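Local coordinates for variable region-containing chitin-binding protein 3 (Branchiostoma floridae, PDB 1XT5), which probably binds and degrades chitin as a whole protein, and carries in this domain an immunoglobulin-type variable region resembling those of antigen receptors, at residues F67-E75 with A84-P92. Numbering follows the deposited sequence.
Sequences FVESDSYKE and ASVANLAAP
E69 and K74 reach across to the backbone of V86 and L89 and meet each other there. The carboxylate oxygen E69 OE2 accepts a hydrogen bond from the backbone N-H of L89, 2.9 Å from OE2 to N, on its syn side and 17° out of the carboxylate plane; its anti lone pair receives K74 NZ at 2.7 Å in a salt bridge. Glutamate suits this place because one oxygen can take two donors while the other, OE1, is hydrogen-bonded to Y58 of strand 50-58. A bend at chi2 (72°) folds the chain round to bring the carboxylate to L89, and its plane stands 77° from the amide of N88, whose side chain it crosses nearly at right angles. K74 runs out fully extended beyond CG, long enough for NZ to bond V86 O at 2.8 Å, in the carbonyl plane. In this V-set immunoglobulin domain, 72-76 and 84-86 are edge strands of the two different sheets of the beta sandwich, so the lysine and glutamate join the sheets along one margin. L89 supplies the apolar part: its side chain and that of K74 run alongside one another, pointing opposite ways, bringing K74 CE to 3.7 Å from L89 CG, while the branch CD1 lies 3.9 Å from S72 CB. A branched aliphatic residue can thus back the lysine methylenes and still rest on Y58. S72 turns its hydroxyl to E69 O, a bond of 2.7 Å from S72 OG that ties the type I turn from V68 to D71, where E69 sits, to the start of strand 72-76.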
loop_
_atom_site.group_PDB
_atom_site.type_symbol
_atom_site.label_atom_id
_atom_site.label_comp_id
_atom_site.label_asym_id
_atom_site.label_seq_id
_atom_site.Cartn_x
_atom_site.Cartn_y
_atom_site.Cartn_z
ATOM N N PHE A 67 -8.561 15.348 5.893
ATOM C CA PHE A 67 -7.426 14.539 6.293
ATOM C C PHE A 67 -6.203 15.444 6.094
ATOM O O PHE A 67 -6.167 16.305 5.189
ATOM C CB PHE A 67 -7.295 13.318 5.440
ATOM C CG PHE A 67 -8.419 12.318 5.263
ATOM C CD1 PHE A 67 -9.352 12.112 6.246
ATOM C CD2 PHE A 67 -8.614 11.534 4.111
ATOM C CE1 PHE A 67 -10.394 11.213 6.166
ATOM C CE2 PHE A 67 -9.634 10.631 3.987
ATOM C CZ PHE A 67 -10.577 10.479 5.002
ATOM N N VAL A 68 -5.211 15.283 6.908
ATOM C CA VAL A 68 -4.027 16.124 6.900
ATOM C C VAL A 68 -2.788 15.222 6.869
ATOM O O VAL A 68 -2.625 14.417 7.794
ATOM C CB VAL A 68 -4.058 17.095 8.123
ATOM C CG1 VAL A 68 -2.750 17.843 8.258
ATOM C CG2 VAL A 68 -5.251 18.032 8.021
ATOM N N GLU A 69 -1.993 15.316 5.856
ATOM C CA GLU A 69 -0.881 14.408 5.689
ATOM C C GLU A 69 0.109 14.406 6.844
ATOM O O GLU A 69 0.619 13.351 7.240
ATOM C CB GLU A 69 -0.160 14.675 4.375
ATOM C CG GLU A 69 0.485 13.427 3.800
ATOM C CD GLU A 69 -0.505 12.439 3.232
ATOM O OE1 GLU A 69 -1.515 12.855 2.660
ATOM O OE2 GLU A 69 -0.250 11.209 3.364
ATOM N N SER A 70 0.314 15.592 7.427
ATOM C CA SER A 70 1.165 15.752 8.594
ATOM C C SER A 70 0.620 15.186 9.878
ATOM O O SER A 70 1.377 15.022 10.858
ATOM C CB SER A 70 1.527 17.258 8.783
ATOM O OG SER A 70 0.331 17.997 9.183
ATOM N N ASP A 71 -0.663 14.863 9.932
ATOM C CA ASP A 71 -1.321 14.316 11.105
ATOM C C ASP A 71 -1.781 12.904 10.728
ATOM O O ASP A 71 -2.928 12.654 10.439
ATOM C CB ASP A 71 -2.505 15.160 11.515
ATOM C CG ASP A 71 -3.041 14.729 12.880
ATOM O OD1 ASP A 71 -2.432 13.883 13.538
ATOM O OD2 ASP A 71 -4.077 15.340 13.228
ATOM N N SER A 72 -0.813 11.996 10.708
ATOM C CA SER A 72 -1.039 10.656 10.234
ATOM C C SER A 72 -0.058 9.721 10.926
ATOM O O SER A 72 1.029 10.140 11.329
ATOM C CB SER A 72 -0.861 10.550 8.721
ATOM O OG SER A 72 0.443 10.878 8.324
ATOM N N TYR A 73 -0.412 8.461 10.935
ATOM C CA TYR A 73 0.474 7.336 11.258
ATOM C C TYR A 73 1.043 6.803 9.956
ATOM O O TYR A 73 0.276 6.514 9.050
ATOM C CB TYR A 73 -0.340 6.226 11.940
ATOM C CG TYR A 73 0.409 4.909 12.012
ATOM C CD1 TYR A 73 1.580 4.777 12.692
ATOM C CD2 TYR A 73 -0.123 3.783 11.358
ATOM C CE1 TYR A 73 2.257 3.572 12.755
ATOM C CE2 TYR A 73 0.565 2.573 11.431
ATOM C CZ TYR A 73 1.736 2.446 12.108
ATOM O OH TYR A 73 2.381 1.224 12.156
ATOM N N LYS A 74 2.366 6.670 9.903
ATOM C CA LYS A 74 3.036 6.054 8.767
ATOM C C LYS A 74 4.200 5.255 9.297
ATOM O O LYS A 74 5.013 5.810 10.045
ATOM C CB LYS A 74 3.525 7.086 7.757
ATOM C CG LYS A 74 2.424 7.873 7.092
ATOM C CD LYS A 74 2.933 8.757 5.957
ATOM C CE LYS A 74 1.811 9.518 5.316
ATOM N NZ LYS A 74 2.193 10.327 4.151
ATOM N N GLU A 75 4.333 4.001 8.900
ATOM C CA GLU A 75 5.431 3.171 9.376
ATOM C C GLU A 75 5.843 2.187 8.308
ATOM O O GLU A 75 4.996 1.560 7.660
ATOM C CB GLU A 75 5.025 2.434 10.649
ATOM C CG GLU A 75 6.136 1.627 11.283
ATOM C CD GLU A 75 5.886 1.139 12.677
ATOM O OE1 GLU A 75 4.735 1.242 13.146
ATOM O OE2 GLU A 75 6.862 0.593 13.272
ATOM N N ALA A 84 10.805 2.313 2.482
ATOM C CA ALA A 84 9.465 2.318 1.955
ATOM C C ALA A 84 8.713 3.552 2.481
ATOM O O ALA A 84 8.735 3.830 3.685
ATOM C CB ALA A 84 8.739 1.046 2.392
ATOM N N SER A 85 7.990 4.224 1.602
ATOM C CA SER A 85 7.212 5.387 2.010
ATOM C C SER A 85 5.955 5.493 1.151
ATOM O O SER A 85 5.936 5.011 0.024
ATOM C CB SER A 85 8.072 6.660 1.943
ATOM O OG SER A 85 8.530 6.941 0.635
ATOM N N VAL A 86 4.951 6.170 1.680
ATOM C CA VAL A 86 3.725 6.506 0.977
ATOM C C VAL A 86 3.502 7.988 1.168
ATOM O O VAL A 86 3.169 8.428 2.269
ATOM C CB VAL A 86 2.538 5.650 1.475
ATOM C CG1 VAL A 86 1.236 6.087 0.818
ATOM C CG2 VAL A 86 2.756 4.177 1.157
ATOM N N ALA A 87 3.672 8.770 0.106
ATOM C CA ALA A 87 3.589 10.230 0.209
ATOM C C ALA A 87 2.171 10.727 0.469
ATOM O O ALA A 87 2.012 11.790 1.095
ATOM C CB ALA A 87 4.103 10.881 -1.070
ATOM N N ASN A 88 1.191 10.026 -0.048
ATOM C CA ASN A 88 -0.198 10.498 -0.004
ATOM C C ASN A 88 -1.088 9.322 0.341
ATOM O O ASN A 88 -1.344 8.464 -0.500
ATOM C CB ASN A 88 -0.588 11.079 -1.367
ATOM C CG ASN A 88 -1.986 11.645 -1.378
ATOM O OD1 ASN A 88 -2.785 11.459 -0.569
ATOM N ND2 ASN A 88 -2.356 12.291 -2.495
ATOM N N LEU A 89 -1.578 9.262 1.601
ATOM C CA LEU A 89 -2.369 8.109 1.975
ATOM C C LEU A 89 -3.670 8.008 1.241
ATOM O O LEU A 89 -4.243 6.906 1.131
ATOM C CB LEU A 89 -2.597 8.115 3.497
ATOM C CG LEU A 89 -1.386 7.821 4.355
ATOM C CD1 LEU A 89 -1.655 8.160 5.800
ATOM C CD2 LEU A 89 -0.931 6.382 4.231
ATOM N N ALA A 90 -4.191 9.104 0.714
ATOM C CA ALA A 90 -5.411 9.096 -0.084
ATOM C C ALA A 90 -5.159 8.568 -1.489
ATOM O O ALA A 90 -6.165 8.268 -2.188
ATOM C CB ALA A 90 -6.019 10.497 -0.191
ATOM N N ALA A 91 -3.935 8.416 -1.922
ATOM C CA ALA A 91 -3.551 7.941 -3.268
ATOM C C ALA A 91 -2.260 7.153 -3.052
ATOM O O ALA A 91 -1.157 7.616 -3.351
ATOM C CB ALA A 91 -3.359 9.112 -4.216
ATOM N N PRO A 92 -2.359 5.984 -2.387
ATOM C CA PRO A 92 -1.249 5.403 -1.641
ATOM C C PRO A 92 -0.220 4.618 -2.431
ATOM O O PRO A 92 0.289 3.570 -1.977
ATOM C CB PRO A 92 -1.978 4.527 -0.608
ATOM C CG PRO A 92 -3.206 4.058 -1.361
ATOM C CD PRO A 92 -3.636 5.289 -2.107
#